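Local coordinates for protein beta-hexosaminidase Amuc_2018 (Akkermansia muciniphila, PDB 6JEB) that hydrolyses terminal N-acetylglucosamine and N-acetylgalactosamine residues from beta-linked glycans and chitobiose as a glycoside hydrolase family 20 enzyme, at residues 343-348 with 380-385; 318-323 with 391-396; 422-425 with 431-434; 305-310 with 398-403; 373-378 with 415-420. All blocks are in the same frame, centred on the assembly; numbering follows the deposited sequence. Where two conformers were deposited one is given.

In the fold
All five contacts belong to or flank the parallel beta/alpha barrel of the enzyme. Contacts 1 and 2, with centres about 9 Å apart, share its sheet: strand 342-345 runs between strands 320-323 and 392-399, and Leu343 O lies 2.7 Å from Arg393 N. Contact 4 lines part of the acetamide pocket, its centre about 13 Å from that of contact 2, to which it is joined by Tyr322 and Gln305. Contact 1 is farther from the ligand, the Met345 side chain lying about 12 Å from acetamide. Contacts 3 and 5, their centres also about 9 Å apart, share helix 417-426 and meet through Tyr376 and Glu423. The centres of contacts 3 and 4 are about 23 Å apart, with no touch between them.

Contact 1: 343-348 with 380-385; sequences LIMASS and PAFGKP
Strand residue Met345 approaches Pro380 to 5.9 Å between CA atoms, where the end of strand 342-345 passes the loop that joins helices 372-376 and 386-389. That loop folds back in a type I' beta turn from Ala381 to Lys384, closed by a bond of 3.0 Å from Lys384 N to Ala381 O, and Phe382 and Gly383 take the two positive-phi positions of the turn. Met345 was modelled in two conformers, and the contacts are those of one. Its CG stands anti to the backbone N (chi1 -179°), and bends at both of the next torsions fold the thioether back on itself. The methyl CE thereby comes within 3.7 Å of Phe382 CE1, while SD is 3.8 Å from the same ring atom. The sulfur is at the ring edge, 5.1 Å from the centroid and 77° off the normal; the two side chains cross at about a right angle. Nearer the strand, Met345 CB rests 4.2 Å from Pro380 CB. CE also approaches Pro380 O at 3.7 Å, so this buried carbonyl, which has no hydrogen-bond partner in the model, faces a methyl group. Phe382 further covers Ala329 and Leu330 of helix 329-339, and Pro380 lies against Arg89 and Tyr90. Met345 itself pairs through its backbone with Gly394 of the neighbouring strand. An edge-on Met-aromatic contact thus joins a barrel strand to the connection that leads toward the last strand of the beta/alpha barrel.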
# COMPACT_ATOMS: atom_id res chain seq x y z
N LEU A 343 -14.13 -1.84 3.44
CA LEU A 343 -13.01 -1.81 4.36
C LEU A 343 -11.81 -2.52 3.75
O LEU A 343 -11.95 -3.62 3.19
CB LEU A 343 -13.39 -2.48 5.68
CG LEU A 343 -12.33 -2.42 6.78
CD1 LEU A 343 -12.05 -0.97 7.14
CD2 LEU A 343 -12.78 -3.21 8.01
N ILE A 344 -10.64 -1.90 3.87
CA ILE A 344 -9.37 -2.55 3.57
C ILE A 344 -8.63 -2.68 4.90
O ILE A 344 -8.56 -1.71 5.67
CB ILE A 344 -8.55 -1.75 2.54
CG1 ILE A 344 -9.25 -1.78 1.17
CG2 ILE A 344 -7.14 -2.31 2.41
CD1 ILE A 344 -8.70 -0.78 0.17
N MET A 345 -8.11 -3.87 5.18
CA MET A 345 -7.46 -4.14 6.45
C MET A 345 -5.98 -3.76 6.37
O MET A 345 -5.23 -4.37 5.60
CB MET A 345 -7.62 -5.62 6.81
CG MET A 345 -7.00 -6.03 8.13
SD MET A 345 -7.56 -5.01 9.52
CE MET A 345 -9.32 -5.35 9.55
N ALA A 346 -5.57 -2.77 7.16
CA ALA A 346 -4.18 -2.33 7.24
C ALA A 346 -3.73 -2.24 8.70
O ALA A 346 -2.88 -1.41 9.04
CB ALA A 346 -3.98 -1.00 6.52
N SER A 347 -4.29 -3.08 9.56
CA SER A 347 -4.06 -2.99 11.00
C SER A 347 -2.58 -2.87 11.32
O SER A 347 -1.77 -3.71 10.91
CB SER A 347 -4.61 -4.24 11.69
OG SER A 347 -4.05 -4.33 12.99
N SER A 348 -2.24 -1.84 12.09
CA SER A 348 -0.84 -1.59 12.42
C SER A 348 -0.24 -2.68 13.29
O SER A 348 0.99 -2.76 13.40
CB SER A 348 -0.69 -0.22 13.08
OG SER A 348 -1.37 -0.18 14.32
N PRO A 380 -7.39 -11.29 7.60
CA PRO A 380 -8.01 -9.96 7.43
C PRO A 380 -9.43 -9.88 7.96
O PRO A 380 -9.86 -8.79 8.36
CB PRO A 380 -7.95 -9.74 5.91
CG PRO A 380 -6.76 -10.53 5.48
CD PRO A 380 -6.82 -11.78 6.33
N ALA A 381 -10.15 -11.00 7.99
CA ALA A 381 -11.52 -11.04 8.50
C ALA A 381 -11.59 -11.28 10.00
O ALA A 381 -12.68 -11.22 10.57
CB ALA A 381 -12.32 -12.12 7.78
N PHE A 382 -10.45 -11.55 10.65
CA PHE A 382 -10.41 -11.79 12.09
C PHE A 382 -11.42 -12.86 12.52
O PHE A 382 -12.08 -12.73 13.56
CB PHE A 382 -10.55 -10.49 12.88
CG PHE A 382 -9.33 -9.64 12.83
CD1 PHE A 382 -9.07 -8.83 11.74
CD2 PHE A 382 -8.41 -9.67 13.87
CE1 PHE A 382 -7.92 -8.06 11.69
CE2 PHE A 382 -7.26 -8.90 13.82
CZ PHE A 382 -7.02 -8.10 12.73
N GLY A 383 -11.54 -13.90 11.71
CA GLY A 383 -12.41 -15.02 12.01
C GLY A 383 -13.89 -14.77 11.83
O GLY A 383 -14.69 -15.66 12.14
N LYS A 384 -14.28 -13.60 11.32
CA LYS A 384 -15.69 -13.27 11.22
C LYS A 384 -16.31 -13.89 9.97
O LYS A 384 -15.64 -14.03 8.94
CB LYS A 384 -15.87 -11.75 11.18
CG LYS A 384 -15.51 -11.05 12.48
CD LYS A 384 -16.05 -9.63 12.52
CE LYS A 384 -16.93 -9.41 13.75
NZ LYS A 384 -18.15 -8.59 13.46
N PRO A 385 -17.58 -14.28 10.04
CA PRO A 385 -18.23 -14.89 8.88
C PRO A 385 -18.53 -13.87 7.79
O PRO A 385 -18.49 -12.65 8.00
CB PRO A 385 -19.51 -15.48 9.47
CG PRO A 385 -19.81 -14.62 10.64
CD PRO A 385 -18.47 -14.20 11.20

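Contact 2: 318-323 with 391-396; sequences GETVYA and HIRGVH
A bend at the third torsion of Arg393 (chi3 62°) turns its guanidinium toward Thr320, whose OG1 sits beside its own backbone N; in His396 the ring swings anti to the backbone N and offers a face to Tyr322. Arg393 NH1 donates to Thr320 OG1 over 2.8 Å with an N-H...O angle of 145°, the hydroxyl oxygen lying at the guanidinium edge, close to its plane. Farther along, Tyr322 CE2 stands 3.4 Å above the centre of the His396 imidazole. The ring centroids are 4.8 Å apart and the planes 69° to one another, a T-shaped pair in which tyrosine supplies the edge and histidine the face. Both rings are held at their polar atoms: Tyr322 OH pairs with Gln305 OE1, His396 NE2 with His125 ND1, and His396 ND1 with Trp92 NE1. With both nitrogens engaged, the imidazole is likely to be fixed in rotation. The two strands are not sheet neighbours; Thr320 and Arg393 keep their CA atoms 8.8 Å apart because strand 342-345 runs between them, its Ile344 touching Thr320, Tyr322 and His396. Side chains reaching across an intervening strand to meet one another, here with the Tyr322 side chain about 7 Å from the bound acetamide, are the layered interior filling of a TIM barrel.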
# COMPACT_ATOMS: atom_id res chain seq x y z
N GLY A 318 -20.80 3.58 0.82
CA GLY A 318 -20.20 3.16 -0.42
C GLY A 318 -18.73 3.48 -0.55
O GLY A 318 -18.07 2.92 -1.43
N GLU A 319 -18.20 4.37 0.29
CA GLU A 319 -16.79 4.71 0.24
C GLU A 319 -15.96 3.63 0.94
O GLU A 319 -16.47 2.85 1.76
CB GLU A 319 -16.53 6.08 0.88
CG GLU A 319 -17.11 7.24 0.07
CD GLU A 319 -17.03 8.61 0.76
OE1 GLU A 319 -16.89 8.66 2.00
OE2 GLU A 319 -17.09 9.64 0.05
N THR A 320 -14.68 3.58 0.60
CA THR A 320 -13.74 2.62 1.17
C THR A 320 -12.81 3.32 2.16
O THR A 320 -12.27 4.39 1.87
CB THR A 320 -12.91 1.95 0.07
OG1 THR A 320 -13.76 1.12 -0.73
CG2 THR A 320 -11.80 1.08 0.66
N VAL A 321 -12.63 2.69 3.33
CA VAL A 321 -11.74 3.18 4.36
C VAL A 321 -10.75 2.07 4.73
O VAL A 321 -11.03 0.88 4.55
CB VAL A 321 -12.50 3.68 5.61
CG1 VAL A 321 -13.47 4.81 5.23
CG2 VAL A 321 -13.24 2.54 6.30
N TYR A 322 -9.59 2.48 5.25
CA TYR A 322 -8.53 1.56 5.66
C TYR A 322 -8.48 1.53 7.18
O TYR A 322 -8.20 2.55 7.82
CB TYR A 322 -7.17 2.04 5.16
CG TYR A 322 -6.93 2.00 3.67
CD1 TYR A 322 -7.60 2.86 2.80
CD2 TYR A 322 -5.99 1.13 3.13
CE1 TYR A 322 -7.35 2.83 1.44
CE2 TYR A 322 -5.73 1.11 1.77
CZ TYR A 322 -6.40 1.96 0.93
OH TYR A 322 -6.13 1.92 -0.41
N ALA A 323 -8.72 0.35 7.76
CA ALA A 323 -8.57 0.18 9.20
C ALA A 323 -7.10 0.03 9.54
O ALA A 323 -6.40 -0.81 8.96
CB ALA A 323 -9.34 -1.07 9.66
N HIS A 391 -17.76 -7.10 3.42
CA HIS A 391 -17.40 -5.79 2.93
C HIS A 391 -15.90 -5.52 3.03
O HIS A 391 -15.45 -4.44 2.64
CB HIS A 391 -18.17 -4.71 3.70
CG HIS A 391 -17.87 -4.69 5.16
ND1 HIS A 391 -18.09 -5.77 5.99
CD2 HIS A 391 -17.34 -3.72 5.95
CE1 HIS A 391 -17.72 -5.47 7.22
NE2 HIS A 391 -17.26 -4.23 7.22
N ILE A 392 -15.12 -6.47 3.53
CA ILE A 392 -13.67 -6.36 3.54
C ILE A 392 -13.16 -6.69 2.14
O ILE A 392 -13.41 -7.78 1.62
CB ILE A 392 -13.03 -7.28 4.59
CG1 ILE A 392 -13.47 -6.86 5.99
CG2 ILE A 392 -11.51 -7.26 4.47
CD1 ILE A 392 -13.06 -7.84 7.08
N ARG A 393 -12.44 -5.74 1.53
CA ARG A 393 -11.94 -5.90 0.18
C ARG A 393 -10.56 -6.53 0.12
O ARG A 393 -10.17 -7.02 -0.95
CB ARG A 393 -11.88 -4.54 -0.53
CG ARG A 393 -13.23 -3.83 -0.62
CD ARG A 393 -13.08 -2.45 -1.25
NE ARG A 393 -12.59 -2.52 -2.62
CZ ARG A 393 -12.33 -1.46 -3.38
NH1 ARG A 393 -12.52 -0.24 -2.90
NH2 ARG A 393 -11.88 -1.61 -4.62
N GLY A 394 -9.82 -6.53 1.22
CA GLY A 394 -8.52 -7.17 1.21
C GLY A 394 -7.59 -6.57 2.26
O GLY A 394 -8.03 -6.11 3.31
N VAL A 395 -6.30 -6.60 1.94
CA VAL A 395 -5.24 -6.33 2.91
C VAL A 395 -4.26 -5.35 2.28
O VAL A 395 -4.13 -5.28 1.06
CB VAL A 395 -4.54 -7.64 3.32
CG1 VAL A 395 -3.70 -8.20 2.17
CG2 VAL A 395 -3.71 -7.45 4.58
N HIS A 396 -3.57 -4.60 3.13
CA HIS A 396 -2.74 -3.50 2.65
C HIS A 396 -1.66 -3.23 3.70
O HIS A 396 -1.99 -3.00 4.87
CB HIS A 396 -3.64 -2.27 2.49
CG HIS A 396 -3.07 -1.17 1.64
ND1 HIS A 396 -3.11 -1.21 0.26
CD2 HIS A 396 -2.52 0.02 1.97
CE1 HIS A 396 -2.59 -0.10 -0.23
NE2 HIS A 396 -2.22 0.67 0.79

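Contact 3: 422-425 with 431-434; sequences AEAG and VRSW
Glu423, in helix 417-426, and Arg432, in the connection that leads into helix 434-452, have CA atoms 7.9 Å apart, so the backbones stay apart and the Arg432 side chain, with two waters, spans the distance. The bend of Arg432 at its third torsion (chi3 60°) lays one face of the guanidinium over the helix backbone, with NH1 3.5 Å from Ala424 CA. The methyl CB of Ala424 lies under the same group. Glu423 runs past Arg432 in the opposite direction, and its carboxylate, turned 82° from the guanidinium plane, leaves OE2 4.8 Å from Arg432 NE, too far for a salt bridge. The acid instead pairs through OE2 with Tyr376 OH and through OE1 with Lys440 NZ and Glu9 N. One water donates to Glu423 OE2 at 2.8 Å and to Val431 O at 2.9 Å; the other donates to Ala424 O at 2.7 Å and accepts from Arg432 NH1 at 2.9 Å. NH1 also binds Leu378 O, and the guanidinium makes a cation-pi contact with Tyr376. With a leucine in place of Arg432, Leu378 O and the second water would probably lose this donor, and the Tyr376 ring its cation. Next along the chain Ser433 is the N-cap of helix 434-452, its OG bonded to Asn436 N: a helix, a short water-bridged connection and a serine-capped second helix.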
# COMPACT_ATOMS: atom_id res chain seq x y z
N ALA A 422 1.19 -11.06 1.53
CA ALA A 422 0.72 -11.57 0.24
C ALA A 422 -0.11 -12.83 0.44
O ALA A 422 -1.17 -12.99 -0.19
CB ALA A 422 1.91 -11.85 -0.69
N GLU A 423 0.35 -13.73 1.31
CA GLU A 423 -0.39 -14.96 1.56
C GLU A 423 -1.68 -14.70 2.34
O GLU A 423 -2.70 -15.34 2.09
CB GLU A 423 0.52 -15.99 2.25
CG GLU A 423 -0.15 -17.33 2.51
CD GLU A 423 0.80 -18.52 2.43
OE1 GLU A 423 1.56 -18.62 1.44
OE2 GLU A 423 0.79 -19.37 3.35
N ALA A 424 -1.66 -13.72 3.25
CA ALA A 424 -2.88 -13.37 3.97
C ALA A 424 -3.94 -12.80 3.02
O ALA A 424 -5.14 -13.03 3.22
CB ALA A 424 -2.56 -12.36 5.08
N GLY A 425 -3.52 -12.04 2.01
CA GLY A 425 -4.49 -11.47 1.08
C GLY A 425 -4.99 -12.45 0.05
O GLY A 425 -6.14 -12.34 -0.40
N VAL A 431 -5.77 -23.40 3.39
CA VAL A 431 -4.45 -23.80 2.90
C VAL A 431 -3.32 -23.09 3.62
O VAL A 431 -2.15 -23.27 3.26
CB VAL A 431 -4.30 -23.64 1.37
CG1 VAL A 431 -5.38 -24.43 0.64
CG2 VAL A 431 -4.32 -22.15 0.97
N ARG A 432 -3.63 -22.29 4.64
CA ARG A 432 -2.63 -21.50 5.33
C ARG A 432 -2.15 -22.21 6.59
O ARG A 432 -2.95 -22.80 7.33
CB ARG A 432 -3.18 -20.12 5.68
CG ARG A 432 -3.35 -19.23 4.46
CD ARG A 432 -3.77 -17.83 4.85
NE ARG A 432 -2.78 -17.19 5.73
CZ ARG A 432 -3.01 -16.10 6.45
NH1 ARG A 432 -4.20 -15.51 6.40
NH2 ARG A 432 -2.05 -15.60 7.22
N SER A 433 -0.84 -22.17 6.83
CA SER A 433 -0.27 -22.60 8.09
C SER A 433 1.11 -21.97 8.22
O SER A 433 1.83 -21.80 7.23
CB SER A 433 -0.19 -24.13 8.22
OG SER A 433 0.96 -24.66 7.58
N TRP A 434 1.47 -21.62 9.46
CA TRP A 434 2.79 -21.04 9.69
C TRP A 434 3.89 -22.02 9.30
O TRP A 434 4.88 -21.63 8.66
CB TRP A 434 2.92 -20.63 11.16
CG TRP A 434 4.32 -20.29 11.56
CD1 TRP A 434 5.09 -20.95 12.47
CD2 TRP A 434 5.13 -19.22 11.05
NE1 TRP A 434 6.32 -20.36 12.57
CE2 TRP A 434 6.37 -19.29 11.71
CE3 TRP A 434 4.92 -18.20 10.11
CZ2 TRP A 434 7.41 -18.38 11.46
CZ3 TRP A 434 5.96 -17.29 9.87
CH2 TRP A 434 7.18 -17.40 10.54
O HOH W 1 0.58 -22.21 3.43
O HOH W 2 -6.05 -15.41 4.11

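Contact 4: 305-310 with 398-403; sequences QFWYEG and PVWAER. With ACM (acetamide), chain C.
Trp307 and Trp400 meet obliquely, their six-membered rings at 45° with centroids 5.5 Å apart, and acetamide lies over one face of Trp307 and beside Trp400: its methyl C2 stands 3.4 Å above the centre of the Trp307 indole. Pro398 CB covers part of one face of Trp400, toward the rim. This is the acetamido pocket of a family 20 hexosaminidase, at the strand ends of the TIM barrel, and acetamide probably occupies the place of the substrate's 2-acetamido group, the group that takes part in substrate-assisted catalysis. The two tryptophan side chains come from opposite directions; the nearest CA atoms of the two segments, of Trp307 and Pro398, are 11.6 Å apart. Where the indoles touch, Trp400 CH2 is 3.6 Å from Trp307 CZ2. Pro398 CG adds an apolar contact to Trp307 CH2 at 4.2 Å. The pyrrole N-H of Trp307 is tied to Glu187 OE2, which should keep the ring from turning, and Met96 packs beside Trp307, Pro398 and Trp400. Asp257 OD2 and Tyr352 OH hydrogen-bond the polar end of the ligand. An alanine in place of Trp307 would probably leave the acetamide methyl without its flat floor and Glu187 without its indole donor. On the other wall, the acetamide oxygen approaches Trp400 CZ2 at 3.6 Å.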
# COMPACT_ATOMS: atom_id res chain seq x y z
N GLN A 305 -10.74 7.35 -1.21
CA GLN A 305 -10.53 6.45 -0.08
C GLN A 305 -9.95 7.25 1.08
O GLN A 305 -9.47 8.36 0.89
CB GLN A 305 -9.58 5.29 -0.42
CG GLN A 305 -9.95 4.51 -1.66
CD GLN A 305 -8.99 3.38 -1.92
OE1 GLN A 305 -7.78 3.53 -1.72
NE2 GLN A 305 -9.51 2.23 -2.36
N PHE A 306 -9.99 6.66 2.28
CA PHE A 306 -9.58 7.37 3.49
C PHE A 306 -8.93 6.40 4.46
O PHE A 306 -9.30 5.22 4.52
CB PHE A 306 -10.78 7.98 4.22
CG PHE A 306 -11.69 8.78 3.33
CD1 PHE A 306 -12.70 8.16 2.61
CD2 PHE A 306 -11.54 10.16 3.23
CE1 PHE A 306 -13.55 8.90 1.80
CE2 PHE A 306 -12.39 10.90 2.41
CZ PHE A 306 -13.39 10.26 1.70
N TRP A 307 -7.99 6.91 5.27
CA TRP A 307 -7.61 6.21 6.50
C TRP A 307 -8.77 6.30 7.48
O TRP A 307 -9.24 7.40 7.79
CB TRP A 307 -6.36 6.85 7.12
CG TRP A 307 -5.14 6.83 6.25
CD1 TRP A 307 -4.53 7.91 5.67
CD2 TRP A 307 -4.37 5.68 5.86
NE1 TRP A 307 -3.44 7.50 4.93
CE2 TRP A 307 -3.32 6.14 5.03
CE3 TRP A 307 -4.46 4.31 6.13
CZ2 TRP A 307 -2.37 5.28 4.48
CZ3 TRP A 307 -3.52 3.45 5.58
CH2 TRP A 307 -2.49 3.94 4.76
N TYR A 308 -9.25 5.15 7.96
CA TYR A 308 -10.36 5.16 8.91
C TYR A 308 -9.90 5.72 10.25
O TYR A 308 -8.92 5.24 10.83
CB TYR A 308 -10.87 3.74 9.10
CG TYR A 308 -12.11 3.67 9.97
CD1 TYR A 308 -13.26 4.36 9.62
CD2 TYR A 308 -12.13 2.90 11.13
CE1 TYR A 308 -14.41 4.30 10.41
CE2 TYR A 308 -13.27 2.83 11.93
CZ TYR A 308 -14.41 3.53 11.56
OH TYR A 308 -15.55 3.47 12.33
N GLU A 309 -10.62 6.72 10.76
CA GLU A 309 -10.23 7.38 12.01
C GLU A 309 -11.21 7.13 13.15
O GLU A 309 -11.18 7.85 14.15
CB GLU A 309 -9.98 8.88 11.79
CG GLU A 309 -8.67 9.15 11.04
CD GLU A 309 -7.44 8.79 11.87
OE1 GLU A 309 -6.86 9.68 12.52
OE2 GLU A 309 -7.04 7.61 11.88
N GLY A 310 -12.05 6.10 13.04
CA GLY A 310 -12.86 5.66 14.15
C GLY A 310 -14.22 6.32 14.28
O GLY A 310 -14.97 5.97 15.20
N PRO A 398 1.43 -0.74 4.70
CA PRO A 398 2.25 0.45 4.46
C PRO A 398 3.68 0.27 4.95
O PRO A 398 3.93 -0.28 6.03
CB PRO A 398 1.56 1.55 5.29
CG PRO A 398 0.24 0.96 5.72
CD PRO A 398 0.42 -0.52 5.75
N VAL A 399 4.63 0.76 4.15
CA VAL A 399 6.03 0.80 4.57
C VAL A 399 6.41 2.25 4.81
O VAL A 399 7.12 2.87 4.00
CB VAL A 399 6.96 0.09 3.57
CG1 VAL A 399 8.28 -0.27 4.26
CG2 VAL A 399 6.32 -1.18 2.99
N TRP A 400 5.93 2.81 5.92
CA TRP A 400 6.16 4.22 6.22
C TRP A 400 7.66 4.49 6.30
O TRP A 400 8.43 3.67 6.80
CB TRP A 400 5.51 4.57 7.55
CG TRP A 400 4.02 4.37 7.56
CD1 TRP A 400 3.33 3.36 8.17
CD2 TRP A 400 3.05 5.22 6.95
NE1 TRP A 400 1.98 3.53 7.97
CE2 TRP A 400 1.78 4.67 7.23
CE3 TRP A 400 3.13 6.40 6.20
CZ2 TRP A 400 0.60 5.25 6.77
CZ3 TRP A 400 1.96 6.99 5.75
CH2 TRP A 400 0.70 6.41 6.04
N ALA A 401 8.08 5.66 5.81
CA ALA A 401 9.49 5.88 5.54
C ALA A 401 10.09 7.05 6.30
O ALA A 401 11.14 7.56 5.89
CB ALA A 401 9.76 5.99 4.03
N GLU A 402 9.47 7.50 7.40
CA GLU A 402 10.13 8.50 8.24
C GLU A 402 11.59 8.14 8.47
O GLU A 402 12.48 9.00 8.41
CB GLU A 402 9.43 8.64 9.60
CG GLU A 402 8.05 9.31 9.60
CD GLU A 402 6.91 8.31 9.47
OE1 GLU A 402 7.13 7.23 8.90
OE2 GLU A 402 5.80 8.61 9.97
N ARG A 403 11.85 6.85 8.73
CA ARG A 403 13.17 6.39 9.13
C ARG A 403 13.79 5.42 8.12
O ARG A 403 14.73 4.69 8.47
CB ARG A 403 13.10 5.72 10.51
CG ARG A 403 12.64 6.63 11.63
CD ARG A 403 13.74 7.59 12.05
NE ARG A 403 13.36 8.29 13.27
CZ ARG A 403 14.21 8.98 14.03
NH1 ARG A 403 15.48 9.08 13.68
NH2 ARG A 403 13.77 9.57 15.13
C1 ACM C . -1.35 6.54 9.59
O ACM C . -0.73 5.67 10.12
N ACM C . -1.03 7.89 9.93
C2 ACM C . -2.46 6.30 8.59

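Contact 5: 373-378 with 415-420; sequences QKCYDL and YPRACA
Cys375 and Tyr376 on one helix close around Ala420 on the other, and the close packing is gathered around Ala420 and the base of Arg417. Tyr376 and Ala420 have CA atoms 5.1 Å apart, a separation consistent with the small alanine side chain. Its CB fits the notch between the two neighbouring side chains, 3.9 Å from Cys375 SG and 3.9 Å from Tyr376 CD1. The methyl arrives at the edge of the tyrosine ring, near its plane, and Phe437 stacks on that ring. Cys375 SG, anti to its backbone N (chi1 -172°) in one of its two modelled conformers, also reaches one helical turn back, lying 4.0 Å from Arg417 CB and 3.7 Å from Arg417 O without a hydrogen bond to it. Arg417 packs by the base of its chain; bent at its third torsion, it carries the guanidinium off to Thr370 O, Arg413 O and Phe355 O. The side turned to solvent is looser: Gln373 points away from segment 415-420 and is exposed, Asp377, after the helical residues, is exposed too, and Lys374 extends to a salt bridge with Glu349. The hydroxyl of Tyr376 is taken up by Glu423. Helix 434-452 closes the cluster, with Phe437 against Ala420 and Trp434 against Tyr376, while Leu372 touches Arg417 and Ala420 from the start of helix 372-376, and Leu378, just past it, packs on Val395 of barrel strand 392-399.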
# COMPACT_ATOMS: atom_id res chain seq x y z
N GLN A 373 6.36 -14.04 12.19
CA GLN A 373 5.33 -14.95 12.68
C GLN A 373 4.07 -14.20 13.09
O GLN A 373 2.95 -14.66 12.81
CB GLN A 373 5.88 -15.76 13.86
CG GLN A 373 4.94 -16.87 14.29
CD GLN A 373 5.60 -17.86 15.24
OE1 GLN A 373 6.80 -17.76 15.53
NE2 GLN A 373 4.83 -18.83 15.71
N LYS A 374 4.22 -13.04 13.73
CA LYS A 374 3.06 -12.23 14.09
C LYS A 374 2.32 -11.79 12.83
O LYS A 374 1.08 -11.88 12.75
CB LYS A 374 3.51 -11.00 14.89
CG LYS A 374 2.42 -9.96 15.09
CD LYS A 374 1.28 -10.52 15.92
CE LYS A 374 0.28 -9.44 16.29
NZ LYS A 374 -0.73 -9.92 17.27
N CYS A 375 3.07 -11.30 11.85
CA CYS A 375 2.47 -10.88 10.59
C CYS A 375 1.65 -12.01 9.97
O CYS A 375 0.51 -11.80 9.54
CB CYS A 375 3.60 -10.44 9.66
SG CYS A 375 3.07 -9.68 8.16
N TYR A 376 2.22 -13.22 9.92
CA TYR A 376 1.53 -14.36 9.32
C TYR A 376 0.25 -14.73 10.08
O TYR A 376 -0.64 -15.37 9.51
CB TYR A 376 2.47 -15.57 9.17
CG TYR A 376 1.83 -16.58 8.25
CD1 TYR A 376 1.92 -16.42 6.88
CD2 TYR A 376 1.08 -17.64 8.75
CE1 TYR A 376 1.29 -17.29 6.02
CE2 TYR A 376 0.44 -18.52 7.90
CZ TYR A 376 0.55 -18.34 6.53
OH TYR A 376 -0.09 -19.21 5.68
N ASP A 377 0.14 -14.33 11.35
CA ASP A 377 -1.08 -14.64 12.08
C ASP A 377 -2.29 -13.85 11.59
O ASP A 377 -3.40 -14.13 12.04
CB ASP A 377 -0.86 -14.43 13.58
CG ASP A 377 -1.86 -15.20 14.43
OD1 ASP A 377 -2.01 -16.42 14.21
OD2 ASP A 377 -2.48 -14.59 15.32
N LEU A 378 -2.10 -12.90 10.68
CA LEU A 378 -3.21 -12.07 10.22
C LEU A 378 -4.21 -12.86 9.38
O LEU A 378 -3.85 -13.45 8.36
CB LEU A 378 -2.68 -10.90 9.39
CG LEU A 378 -3.76 -10.02 8.77
CD1 LEU A 378 -4.57 -9.31 9.86
CD2 LEU A 378 -3.14 -9.02 7.81
N TYR A 415 10.43 -6.78 3.40
CA TYR A 415 10.55 -8.23 3.21
C TYR A 415 11.32 -8.86 4.36
O TYR A 415 12.24 -8.24 4.91
CB TYR A 415 11.26 -8.55 1.88
CG TYR A 415 10.37 -8.22 0.70
CD1 TYR A 415 9.47 -9.17 0.22
CD2 TYR A 415 10.37 -6.95 0.14
CE1 TYR A 415 8.62 -8.87 -0.81
CE2 TYR A 415 9.52 -6.64 -0.91
CZ TYR A 415 8.64 -7.60 -1.37
OH TYR A 415 7.78 -7.31 -2.40
N PRO A 416 10.98 -10.10 4.76
CA PRO A 416 9.98 -10.99 4.15
C PRO A 416 8.54 -10.81 4.65
O PRO A 416 7.69 -11.60 4.24
CB PRO A 416 10.47 -12.38 4.57
CG PRO A 416 11.07 -12.14 5.91
CD PRO A 416 11.79 -10.81 5.76
N ARG A 417 8.25 -9.82 5.50
CA ARG A 417 6.87 -9.69 5.98
C ARG A 417 5.88 -9.47 4.84
O ARG A 417 4.75 -9.96 4.92
CB ARG A 417 6.75 -8.64 7.07
CG ARG A 417 7.34 -9.13 8.40
CD ARG A 417 7.38 -8.02 9.45
NE ARG A 417 8.21 -6.91 9.00
CZ ARG A 417 8.42 -5.80 9.71
NH1 ARG A 417 7.88 -5.66 10.91
NH2 ARG A 417 9.18 -4.83 9.21
N ALA A 418 6.28 -8.79 3.77
CA ALA A 418 5.38 -8.63 2.63
C ALA A 418 4.97 -9.97 2.04
O ALA A 418 3.87 -10.09 1.49
CB ALA A 418 6.00 -7.74 1.55
N CYS A 419 5.83 -10.99 2.13
CA CYS A 419 5.46 -12.34 1.68
C CYS A 419 4.30 -12.89 2.50
O CYS A 419 3.40 -13.54 1.96
CB CYS A 419 6.66 -13.28 1.80
SG CYS A 419 8.16 -12.70 0.98
N ALA A 420 4.33 -12.64 3.82
CA ALA A 420 3.24 -13.09 4.68
C ALA A 420 1.96 -12.32 4.39
O ALA A 420 0.88 -12.91 4.34
CB ALA A 420 3.65 -12.95 6.15